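PDB 3MGA: enterochelin esterase from Salmonella enterica subsp. enterica serovar Typhimurium, which probably hydrolyses the ester bonds of the siderophore enterobactin in its iron-loaded form, allowing the iron to be released inside the cell. Local coordinates for residues I206-Q211 and G292-Y297; L296-G299 and R305-C308; V284-S289 and G390-G395; V236-D241 and Q264-Q269. All blocks are in the same frame, centred on the assembly; numbering follows the deposited sequence.

Contact 1 of 4, residues I206-Q211 and G292-Y297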
loop_
_atom_site.group_PDB
_atom_site.type_symbol
_atom_site.label_atom_id
_atom_site.label_comp_id
_atom_site.label_asym_id
_atom_site.label_seq_id
_atom_site.Cartn_x
_atom_site.Cartn_y
_atom_site.Cartn_z
ATOM N N ILE A 206 4.677 -11.613 -10.188
ATOM C CA ILE A 206 4.681 -10.290 -10.785
ATOM C C ILE A 206 4.139 -9.246 -9.819
ATOM O O ILE A 206 3.028 -9.372 -9.299
ATOM C CB ILE A 206 3.853 -10.247 -12.065
ATOM C CG1 ILE A 206 4.459 -11.183 -13.114
ATOM C CG2 ILE A 206 3.801 -8.828 -12.611
ATOM C CD1 ILE A 206 3.687 -11.192 -14.426
ATOM N N LEU A 207 4.938 -8.213 -9.578
ATOM C CA LEU A 207 4.537 -7.130 -8.701
ATOM C C LEU A 207 4.339 -5.839 -9.474
ATOM O O LEU A 207 5.275 -5.308 -10.082
ATOM C CB LEU A 207 5.531 -6.927 -7.560
ATOM C CG LEU A 207 5.484 -7.910 -6.382
ATOM C CD1 LEU A 207 5.734 -9.344 -6.796
ATOM C CD2 LEU A 207 6.500 -7.487 -5.344
ATOM N N LEU A 208 3.111 -5.336 -9.442
ATOM C CA LEU A 208 2.775 -4.097 -10.116
ATOM C C LEU A 208 3.298 -2.949 -9.250
ATOM O O LEU A 208 3.706 -3.177 -8.109
ATOM C CB LEU A 208 1.273 -4.022 -10.361
ATOM C CG LEU A 208 0.752 -5.151 -11.255
ATOM C CD1 LEU A 208 -0.778 -5.162 -11.285
ATOM C CD2 LEU A 208 1.348 -5.065 -12.688
ATOM N N ASP A 209 3.295 -1.727 -9.780
ATOM C CA ASP A 209 3.865 -0.584 -9.067
ATOM C C ASP A 209 5.290 -0.941 -8.636
ATOM O O ASP A 209 5.722 -0.659 -7.516
ATOM C CB ASP A 209 2.978 -0.154 -7.900
ATOM C CG ASP A 209 1.709 0.559 -8.366
ATOM O OD1 ASP A 209 1.813 1.447 -9.238
ATOM O OD2 ASP A 209 0.615 0.260 -7.852
ATOM N N GLY A 210 6.016 -1.565 -9.557
ATOM C CA GLY A 210 7.390 -1.998 -9.319
ATOM C C GLY A 210 8.346 -0.896 -8.909
ATOM O O GLY A 210 9.277 -1.130 -8.136
ATOM N N GLN A 211 8.125 0.307 -9.435
ATOM C CA GLN A 211 8.970 1.447 -9.117
ATOM C C GLN A 211 9.002 1.696 -7.597
ATOM O O GLN A 211 10.062 1.961 -7.027
ATOM C CB GLN A 211 8.532 2.703 -9.895
ATOM C CG GLN A 211 7.162 3.316 -9.532
ATOM C CD GLN A 211 5.951 2.408 -9.787
ATOM O OE1 GLN A 211 6.021 1.448 -10.546
ATOM N NE2 GLN A 211 4.823 2.735 -9.147
ATOM N N GLY A 292 -4.403 -4.011 -7.553
ATOM C CA GLY A 292 -5.154 -5.151 -7.015
ATOM C C GLY A 292 -6.268 -5.537 -7.964
ATOM O O GLY A 292 -6.528 -6.724 -8.199
ATOM N N LEU A 293 -6.919 -4.519 -8.506
ATOM C CA LEU A 293 -7.986 -4.699 -9.466
ATOM C C LEU A 293 -7.427 -5.362 -10.713
ATOM O O LEU A 293 -8.004 -6.318 -11.242
ATOM C CB LEU A 293 -8.596 -3.329 -9.827
ATOM C CG LEU A 293 -9.608 -3.220 -10.971
ATOM C CD1 LEU A 293 -10.861 -4.048 -10.727
ATOM C CD2 LEU A 293 -9.968 -1.746 -11.178
ATOM N N SER A 294 -6.289 -4.860 -11.167
ATOM C CA SER A 294 -5.652 -5.377 -12.362
ATOM C C SER A 294 -5.175 -6.819 -12.161
ATOM O O SER A 294 -5.285 -7.627 -13.074
ATOM C CB SER A 294 -4.480 -4.478 -12.779
ATOM O OG SER A 294 -4.141 -4.691 -14.139
ATOM N N ALA A 295 -4.659 -7.144 -10.975
ATOM C CA ALA A 295 -4.172 -8.516 -10.712
ATOM C C ALA A 295 -5.310 -9.538 -10.744
ATOM O O ALA A 295 -5.148 -10.616 -11.287
ATOM C CB ALA A 295 -3.410 -8.594 -9.382
ATOM N N LEU A 296 -6.456 -9.202 -10.156
ATOM C CA LEU A 296 -7.601 -10.106 -10.168
ATOM C C LEU A 296 -8.086 -10.229 -11.612
ATOM O O LEU A 296 -8.344 -11.327 -12.105
ATOM C CB LEU A 296 -8.725 -9.602 -9.262
ATOM C CG LEU A 296 -9.974 -10.491 -9.214
ATOM C CD1 LEU A 296 -9.643 -11.903 -8.704
ATOM C CD2 LEU A 296 -11.052 -9.848 -8.364
ATOM N N TYR A 297 -8.205 -9.087 -12.282
ATOM C CA TYR A 297 -8.617 -9.043 -13.677
ATOM C C TYR A 297 -7.751 -9.992 -14.504
ATOM O O TYR A 297 -8.260 -10.713 -15.363
ATOM C CB TYR A 297 -8.516 -7.607 -14.189
ATOM C CG TYR A 297 -8.755 -7.415 -15.669
ATOM C CD1 TYR A 297 -7.690 -7.420 -16.566
ATOM C CD2 TYR A 297 -10.023 -7.188 -16.168
ATOM C CE1 TYR A 297 -7.881 -7.224 -17.910
ATOM C CE2 TYR A 297 -10.230 -6.992 -17.532
ATOM C CZ TYR A 297 -9.150 -7.013 -18.393
ATOM O OH TYR A 297 -9.329 -6.820 -19.743
#
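Leu208 meets Ser294 within an alpha/beta-hydrolase fold, and the flat groups lie just beside this pair, on Asp209 and Gln211. NE2 of Gln211 donates to OD1 of Asp209 over 3.3 Å, reaching the anti side of that oxygen from 25° out of the carboxylate plane. The oxygen lies in the plane of the amide, and the bond is fairly straight, at 163°. Arg248 forms a salt bridge to the same OD1. OE1 of Gln211 is bonded to the backbone N of Ala242, which fixes the other end of the amide.

Leu208 directly follows strand 204-207. Helix 290-301 follows strand 284-288, the next strand in the sheet, after a turn consistent with a nucleophile elbow. Leu208 spans the gap between the two segments. Its CG stands anti to the carbonyl carbon (chi1 -61°), and CD1 of Leu208 ends 4.1 Å from CB of Ser294. The CA atoms of Leu208 and Ala295 are 8.3 Å apart, so this one side chain bridges most of the distance. Phe258 and Trp259 of helix 256-273 also pack on Leu208. The hydroxyl of Ser294 is held by NE1 of Trp259. The methyl branch CD1 of Leu208 also lies 4.4 Å from the backbone N of Ala295.

Contact 2 of 4, residues L296-G299 and R305-C308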
loop_
_atom_site.group_PDB
_atom_site.type_symbol
_atom_site.label_atom_id
_atom_site.label_comp_id
_atom_site.label_asym_id
_atom_site.label_seq_id
_atom_site.Cartn_x
_atom_site.Cartn_y
_atom_site.Cartn_z
ATOM N N LEU A 296 -6.456 -9.202 -10.156
ATOM C CA LEU A 296 -7.601 -10.106 -10.168
ATOM C C LEU A 296 -8.086 -10.229 -11.612
ATOM O O LEU A 296 -8.344 -11.327 -12.105
ATOM C CB LEU A 296 -8.725 -9.602 -9.262
ATOM C CG LEU A 296 -9.974 -10.491 -9.214
ATOM C CD1 LEU A 296 -9.643 -11.903 -8.704
ATOM C CD2 LEU A 296 -11.052 -9.848 -8.364
ATOM N N TYR A 297 -8.205 -9.087 -12.282
ATOM C CA TYR A 297 -8.617 -9.043 -13.677
ATOM C C TYR A 297 -7.751 -9.992 -14.504
ATOM O O TYR A 297 -8.260 -10.713 -15.363
ATOM C CB TYR A 297 -8.516 -7.607 -14.189
ATOM C CG TYR A 297 -8.755 -7.415 -15.669
ATOM C CD1 TYR A 297 -7.690 -7.420 -16.566
ATOM C CD2 TYR A 297 -10.023 -7.188 -16.168
ATOM C CE1 TYR A 297 -7.881 -7.224 -17.910
ATOM C CE2 TYR A 297 -10.230 -6.992 -17.532
ATOM C CZ TYR A 297 -9.150 -7.013 -18.393
ATOM O OH TYR A 297 -9.329 -6.820 -19.743
ATOM N N ALA A 298 -6.448 -9.995 -14.229
ATOM C CA ALA A 298 -5.505 -10.872 -14.935
ATOM C C ALA A 298 -5.818 -12.339 -14.651
ATOM O O ALA A 298 -5.921 -13.140 -15.565
ATOM C CB ALA A 298 -4.070 -10.555 -14.529
ATOM N N GLY A 299 -5.956 -12.679 -13.374
ATOM C CA GLY A 299 -6.273 -14.044 -12.973
ATOM C C GLY A 299 -7.611 -14.514 -13.513
ATOM O O GLY A 299 -7.764 -15.685 -13.887
ATOM N N ARG A 305 -2.388 -18.825 -17.138
ATOM C CA ARG A 305 -1.068 -18.228 -16.967
ATOM C C ARG A 305 -0.897 -17.625 -15.569
ATOM O O ARG A 305 0.190 -17.713 -14.987
ATOM C CB ARG A 305 -0.847 -17.167 -18.039
ATOM C CG ARG A 305 0.467 -16.378 -17.968
ATOM C CD ARG A 305 1.744 -17.214 -18.120
ATOM N NE ARG A 305 2.125 -17.929 -16.901
ATOM C CZ ARG A 305 3.255 -18.626 -16.756
ATOM N NH1 ARG A 305 4.139 -18.707 -17.747
ATOM N NH2 ARG A 305 3.506 -19.241 -15.609
ATOM N N PHE A 306 -1.956 -17.021 -15.031
ATOM C CA PHE A 306 -1.890 -16.400 -13.706
ATOM C C PHE A 306 -2.922 -17.042 -12.782
ATOM O O PHE A 306 -4.086 -16.638 -12.754
ATOM C CB PHE A 306 -2.130 -14.886 -13.807
ATOM C CG PHE A 306 -1.307 -14.207 -14.872
ATOM C CD1 PHE A 306 0.064 -14.069 -14.730
ATOM C CD2 PHE A 306 -1.913 -13.687 -16.008
ATOM C CE1 PHE A 306 0.827 -13.442 -15.705
ATOM C CE2 PHE A 306 -1.158 -13.049 -16.989
ATOM C CZ PHE A 306 0.215 -12.925 -16.831
ATOM N N GLY A 307 -2.488 -18.040 -12.019
ATOM C CA GLY A 307 -3.377 -18.764 -11.119
ATOM C C GLY A 307 -3.466 -18.225 -9.709
ATOM O O GLY A 307 -4.378 -18.588 -8.966
ATOM N N CYS A 308 -2.531 -17.356 -9.334
ATOM C CA CYS A 308 -2.508 -16.791 -7.989
ATOM C C CYS A 308 -2.645 -15.272 -8.033
ATOM O O CYS A 308 -1.878 -14.587 -8.702
ATOM C CB CYS A 308 -1.208 -17.186 -7.280
ATOM S SG CYS A 308 -0.898 -18.984 -7.254
#
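Phe306 packs its ring against Ala298 and brings its carbonyl to Gly299. These three residues carry the contact. CG of Phe306 is anti to its carbonyl carbon (chi1 -49°), which places the ring by Ala298 while the carbonyl goes to Gly299. CD2 of Phe306 lies 4.1 Å from CB of Ala298, and this methyl stands above the CD2 side of one ring face. Carbonyl O of Ala298 is equally close to CD2, but it comes to the ring edge, near the plane. The other face is taken by the preceding residue: CG of Arg305 stands 3.6 Å from the plane of the Phe306 ring, over its centre.

Gly299 has no side chain, and the backbones come close here. The CA atoms of Gly299 and Phe306 are 5.0 Å apart. CA of Gly299 makes a CA-H...O contact of 3.4 Å with O of Phe306, with an angle of 140° at the hydrogen. No conventional hydrogen bond joins the two segments.

The contact ties the C-terminal part of helix 290-301 to the loop that leads into strand 308-312. It closes the return half of a beta-alpha-beta crossover from strand 284-288. Trp259 of helix 256-273 meets the Phe306 ring edge-to-face and also touches Ala298. Val285 of strand 284-288 packs on Phe306 from the sheet.

Contact 3 of 4, residues V284-S289 and G390-G395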
loop_
_atom_site.group_PDB
_atom_site.type_symbol
_atom_site.label_atom_id
_atom_site.label_comp_id
_atom_site.label_asym_id
_atom_site.label_seq_id
_atom_site.Cartn_x
_atom_site.Cartn_y
_atom_site.Cartn_z
ATOM N N VAL A 284 2.204 -15.868 -9.551
ATOM C CA VAL A 284 1.553 -14.792 -8.856
ATOM C C VAL A 284 1.535 -13.463 -9.576
ATOM O O VAL A 284 2.462 -13.100 -10.283
ATOM C CB VAL A 284 2.217 -14.553 -7.479
ATOM C CG1 VAL A 284 1.706 -13.231 -6.835
ATOM C CG2 VAL A 284 1.990 -15.749 -6.564
ATOM N N VAL A 285 0.433 -12.755 -9.386
ATOM C CA VAL A 285 0.275 -11.416 -9.863
ATOM C C VAL A 285 -0.196 -10.705 -8.589
ATOM O O VAL A 285 -1.218 -11.063 -7.993
ATOM C CB VAL A 285 -0.693 -11.307 -11.028
ATOM C CG1 VAL A 285 -0.924 -9.859 -11.365
ATOM C CG2 VAL A 285 -0.126 -12.067 -12.253
ATOM N N ALA A 286 0.601 -9.750 -8.134
ATOM C CA ALA A 286 0.304 -9.025 -6.911
ATOM C C ALA A 286 0.283 -7.533 -7.177
ATOM O O ALA A 286 1.125 -7.016 -7.902
ATOM C CB ALA A 286 1.357 -9.373 -5.837
ATOM N N GLY A 287 -0.678 -6.837 -6.585
ATOM C CA GLY A 287 -0.797 -5.392 -6.768
ATOM C C GLY A 287 -1.664 -4.724 -5.716
ATOM O O GLY A 287 -2.412 -5.392 -4.998
ATOM N N GLN A 288 -1.561 -3.395 -5.627
ATOM C CA GLN A 288 -2.320 -2.626 -4.660
ATOM C C GLN A 288 -3.141 -1.547 -5.348
ATOM O O GLN A 288 -2.694 -0.945 -6.322
ATOM C CB GLN A 288 -1.384 -1.956 -3.653
ATOM C CG GLN A 288 -0.331 -2.871 -3.065
ATOM C CD GLN A 288 0.811 -3.143 -4.016
ATOM O OE1 GLN A 288 1.248 -2.255 -4.741
ATOM N NE2 GLN A 288 1.329 -4.365 -3.987
ATOM N N SER A 289 -4.337 -1.295 -4.818
ATOM C CA SER A 289 -5.230 -0.261 -5.341
ATOM C C SER A 289 -5.574 -0.645 -6.791
ATOM O O SER A 289 -6.083 -1.754 -6.995
ATOM C CB SER A 289 -4.569 1.109 -5.186
ATOM O OG SER A 289 -5.507 2.151 -5.342
ATOM N N GLY A 390 3.703 -5.485 4.405
ATOM C CA GLY A 390 3.612 -6.707 5.208
ATOM C C GLY A 390 2.652 -7.712 4.612
ATOM O O GLY A 390 2.877 -8.915 4.670
ATOM N N GLY A 391 1.560 -7.218 4.046
ATOM C CA GLY A 391 0.565 -8.094 3.437
ATOM C C GLY A 391 1.089 -8.673 2.142
ATOM O O GLY A 391 0.630 -9.725 1.682
ATOM N N LEU A 392 2.057 -7.981 1.554
ATOM C CA LEU A 392 2.643 -8.424 0.310
ATOM C C LEU A 392 3.404 -9.728 0.599
ATOM O O LEU A 392 3.214 -10.729 -0.086
ATOM C CB LEU A 392 3.598 -7.362 -0.247
ATOM C CG LEU A 392 3.783 -7.280 -1.768
ATOM C CD1 LEU A 392 5.015 -6.402 -2.079
ATOM C CD2 LEU A 392 3.929 -8.630 -2.422
ATOM N N THR A 393 4.250 -9.715 1.628
ATOM C CA THR A 393 5.040 -10.897 1.964
ATOM C C THR A 393 4.179 -12.006 2.548
ATOM O O THR A 393 4.411 -13.185 2.260
ATOM C CB THR A 393 6.222 -10.586 2.916
ATOM O OG1 THR A 393 5.732 -10.010 4.134
ATOM C CG2 THR A 393 7.201 -9.642 2.254
ATOM N N GLN A 394 3.189 -11.637 3.362
ATOM C CA GLN A 394 2.287 -12.634 3.945
ATOM C C GLN A 394 1.428 -13.274 2.858
ATOM O O GLN A 394 1.148 -14.472 2.900
ATOM C CB GLN A 394 1.395 -12.023 5.021
ATOM C CG GLN A 394 0.434 -13.024 5.654
ATOM C CD GLN A 394 1.143 -14.160 6.368
ATOM O OE1 GLN A 394 1.767 -13.964 7.414
ATOM N NE2 GLN A 394 0.998 -15.370 5.837
ATOM N N GLY A 395 1.019 -12.465 1.887
ATOM C CA GLY A 395 0.206 -12.922 0.775
ATOM C C GLY A 395 0.913 -13.942 -0.085
ATOM O O GLY A 395 0.300 -14.885 -0.551
#
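Ala286 and Gln288 of strand 284-288 meet one residue of helix 385-399, Leu392. The setting is the central sheet of an alpha/beta hydrolase, with helix 385-399 packed on one face.

Val284 starts the strand and packs further along the same helix, on Leu396 and Leu399. The side chain of Val285 points to the other face of the sheet, where Phe306 lies. Ala286 turns back toward the helix. CB of Ala286 is 4.3 Å from CD2 of Leu392, an apolar contact, and the CA atoms of Ala286 and Leu392 are 7.6 Å apart.

Gln288 again projects toward the helix. Rotations about its CA-CB and CB-CG bonds (chi1 -48°, chi2 77°) fold the chain and bring NE2 of Gln288 to 4.4 Å from CG of Leu392. The amide is buried, and its polar atoms have partners nearby. OE1 is bonded to NE1 of Trp213, and NE2 makes a weak bond to OE1 of Gln312. Leu392 thus borders the amide without bonding to it.

Ser289 ends the segment with a positive phi of 62°. The strained turn between strand and helix, with Gly287 and Gly291 around it, is consistent with a nucleophile elbow. Ser289 OG is bonded to OG of Ser315 and to a glycerol that probably comes from the crystallisation liquor, and the serine also touches His383. Back at the helix, the second branch of Leu392 reaches the neighbouring strand 204-207. There CD1 of Leu392 packs against CD2 of Leu207.

Contact 4 of 4, residues V236-D241 and Q264-Q269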
loop_
_atom_site.group_PDB
_atom_site.type_symbol
_atom_site.label_atom_id
_atom_site.label_comp_id
_atom_site.label_asym_id
_atom_site.label_seq_id
_atom_site.Cartn_x
_atom_site.Cartn_y
_atom_site.Cartn_z
ATOM N N VAL A 236 11.423 -16.150 -8.781
ATOM C CA VAL A 236 11.813 -15.135 -9.743
ATOM C C VAL A 236 10.810 -14.013 -9.584
ATOM O O VAL A 236 9.630 -14.203 -9.856
ATOM C CB VAL A 236 11.737 -15.671 -11.200
ATOM C CG1 VAL A 236 11.938 -14.526 -12.223
ATOM C CG2 VAL A 236 12.748 -16.789 -11.411
ATOM N N TYR A 237 11.275 -12.848 -9.139
ATOM C CA TYR A 237 10.407 -11.687 -8.926
ATOM C C TYR A 237 10.528 -10.638 -10.033
ATOM O O TYR A 237 11.620 -10.191 -10.343
ATOM C CB TYR A 237 10.726 -11.045 -7.579
ATOM C CG TYR A 237 10.474 -11.954 -6.402
ATOM C CD1 TYR A 237 9.228 -12.001 -5.788
ATOM C CD2 TYR A 237 11.476 -12.766 -5.905
ATOM C CE1 TYR A 237 8.991 -12.834 -4.710
ATOM C CE2 TYR A 237 11.249 -13.598 -4.825
ATOM C CZ TYR A 237 10.005 -13.632 -4.236
ATOM O OH TYR A 237 9.781 -14.464 -3.168
ATOM N N LEU A 238 9.389 -10.246 -10.611
ATOM C CA LEU A 238 9.342 -9.258 -11.675
ATOM C C LEU A 238 8.578 -7.995 -11.253
ATOM O O LEU A 238 7.361 -8.019 -11.095
ATOM C CB LEU A 238 8.674 -9.874 -12.888
ATOM C CG LEU A 238 8.575 -9.026 -14.142
ATOM C CD1 LEU A 238 9.966 -8.596 -14.600
ATOM C CD2 LEU A 238 7.864 -9.811 -15.225
ATOM N N LEU A 239 9.291 -6.890 -11.062
ATOM C CA LEU A 239 8.640 -5.638 -10.684
ATOM C C LEU A 239 8.457 -4.793 -11.918
ATOM O O LEU A 239 9.432 -4.494 -12.608
ATOM C CB LEU A 239 9.438 -4.886 -9.627
ATOM C CG LEU A 239 9.360 -5.410 -8.190
ATOM C CD1 LEU A 239 9.708 -6.878 -8.077
ATOM C CD2 LEU A 239 10.289 -4.563 -7.325
ATOM N N ILE A 240 7.210 -4.409 -12.202
ATOM C CA ILE A 240 6.928 -3.613 -13.392
ATOM C C ILE A 240 6.624 -2.156 -13.055
ATOM O O ILE A 240 5.787 -1.863 -12.213
ATOM C CB ILE A 240 5.762 -4.193 -14.205
ATOM C CG1 ILE A 240 5.966 -5.690 -14.462
ATOM C CG2 ILE A 240 5.622 -3.442 -15.525
ATOM C CD1 ILE A 240 4.827 -6.318 -15.236
ATOM N N ASP A 241 7.314 -1.252 -13.737
ATOM C CA ASP A 241 7.139 0.185 -13.541
ATOM C C ASP A 241 5.816 0.595 -14.158
ATOM O O ASP A 241 5.542 0.260 -15.319
ATOM C CB ASP A 241 8.284 0.924 -14.242
ATOM C CG ASP A 241 8.313 2.406 -13.951
ATOM O OD1 ASP A 241 7.429 2.925 -13.251
ATOM O OD2 ASP A 241 9.252 3.066 -14.434
ATOM N N GLN A 264 2.975 -11.871 -24.108
ATOM C CA GLN A 264 3.554 -12.027 -25.450
ATOM C C GLN A 264 4.928 -11.379 -25.654
ATOM O O GLN A 264 5.727 -11.840 -26.476
ATOM C CB GLN A 264 2.587 -11.432 -26.486
ATOM C CG GLN A 264 1.207 -12.093 -26.529
ATOM C CD GLN A 264 0.223 -11.331 -27.408
ATOM O OE1 GLN A 264 0.375 -10.126 -27.635
ATOM N NE2 GLN A 264 -0.807 -12.024 -27.880
ATOM N N GLU A 265 5.197 -10.321 -24.904
ATOM C CA GLU A 265 6.438 -9.572 -25.040
ATOM C C GLU A 265 7.384 -9.690 -23.839
ATOM O O GLU A 265 8.549 -10.042 -24.009
ATOM C CB GLU A 265 6.098 -8.090 -25.230
ATOM C CG GLU A 265 5.137 -7.776 -26.383
ATOM C CD GLU A 265 4.575 -6.355 -26.308
ATOM O OE1 GLU A 265 4.749 -5.689 -25.260
ATOM O OE2 GLU A 265 3.943 -5.910 -27.286
ATOM N N LEU A 266 6.878 -9.403 -22.636
ATOM C CA LEU A 266 7.707 -9.381 -21.424
ATOM C C LEU A 266 8.168 -10.738 -20.887
ATOM O O LEU A 266 9.368 -10.956 -20.722
ATOM C CB LEU A 266 6.991 -8.608 -20.304
ATOM C CG LEU A 266 7.763 -8.441 -18.994
ATOM C CD1 LEU A 266 9.070 -7.692 -19.236
ATOM C CD2 LEU A 266 6.918 -7.738 -17.938
ATOM N N LEU A 267 7.227 -11.638 -20.608
ATOM C CA LEU A 267 7.564 -12.956 -20.059
ATOM C C LEU A 267 8.574 -13.758 -20.872
ATOM O O LEU A 267 9.409 -14.453 -20.284
ATOM C CB LEU A 267 6.304 -13.802 -19.805
ATOM C CG LEU A 267 5.338 -13.284 -18.728
ATOM C CD1 LEU A 267 4.346 -14.384 -18.350
ATOM C CD2 LEU A 267 6.078 -12.830 -17.491
ATOM N N PRO A 268 8.499 -13.693 -22.215
ATOM C CA PRO A 268 9.495 -14.443 -22.997
ATOM C C PRO A 268 10.886 -13.815 -22.859
ATOM O O PRO A 268 11.890 -14.519 -22.866
ATOM C CB PRO A 268 8.963 -14.356 -24.434
ATOM C CG PRO A 268 7.505 -14.095 -24.277
ATOM C CD PRO A 268 7.410 -13.196 -23.069
ATOM N N GLN A 269 10.936 -12.493 -22.729
ATOM C CA GLN A 269 12.208 -11.810 -22.529
ATOM C C GLN A 269 12.769 -12.211 -21.170
ATOM O O GLN A 269 13.950 -12.541 -21.049
ATOM C CB GLN A 269 12.044 -10.289 -22.582
ATOM C CG GLN A 269 11.875 -9.655 -23.961
ATOM C CD GLN A 269 13.155 -9.680 -24.788
ATOM O OE1 GLN A 269 13.756 -10.740 -25.003
ATOM N NE2 GLN A 269 13.563 -8.507 -25.285
#
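Leu266 reaches from helix 256-273 to strand 236-240, where it meets Leu238 and Ile240. Its CB directs the chain toward the strand. CG of Leu266 stands anti to the backbone N (chi1 -177°), which carries it to 4.0 Å from CD2 of Leu238. From there CD2 of Leu266 goes furthest into the contact. It lies 3.5 Å from CD2 of Leu238, a close methyl-to-methyl approach, and 3.7 Å from CD1 of Ile240. Both strand residues face it tip to tip.

Ile240 presents its long branch. CG1 is anti to the carbonyl carbon and the chain runs on extended to CD1 (chi2 179°). Leu238 also touches the next helix residue: its CD2 is 4.2 Å from CD2 of Leu267. One methyl group of Leu238 is thus shared by two leucines of the helix. All of these groups are buried and apolar, and no hydrogen bond crosses between the segments.

The helix is irregular here. It has a wider pi-type turn at 264-266 and a kink at Pro268, whose N has no bond to the turn before. Around the contact, Trp178 of strand 174-180 packs on Leu266, and Leu204 touches Leu267.

The axes of strand 236-240 and of the helical segment 264-269 approach to 11.5 Å, and their directions differ by 143°, so they run roughly antiparallel. This is the helix of a beta-alpha-beta crossover in the alpha/beta hydrolase fold: helix 256-273 carries the chain from strand 236-240 to strand 284-288, passing strand 204-207.

All four contacts join buried residues of the esterase domain, so none is a surface contact. Contacts 1 and 3 lie nearer the middle of the chain, and contacts 2 and 4 lie further out. Contacts 1 and 2 share helix 290-301, on one face of the sheet with helix 256-273 of contact 4. Contact 3 covers the other face. Strands 236-240, 204-207 and 284-288 are neighbours, and backbone bonds such as that from Ile206 N to Val284 O join them. Contact 4 is purely aliphatic. Contact 2 adds an aromatic ring and a close backbone approach. Contacts 1 and 3 have bonded polar side chains beside their leucines, near the presumed nucleophile elbow.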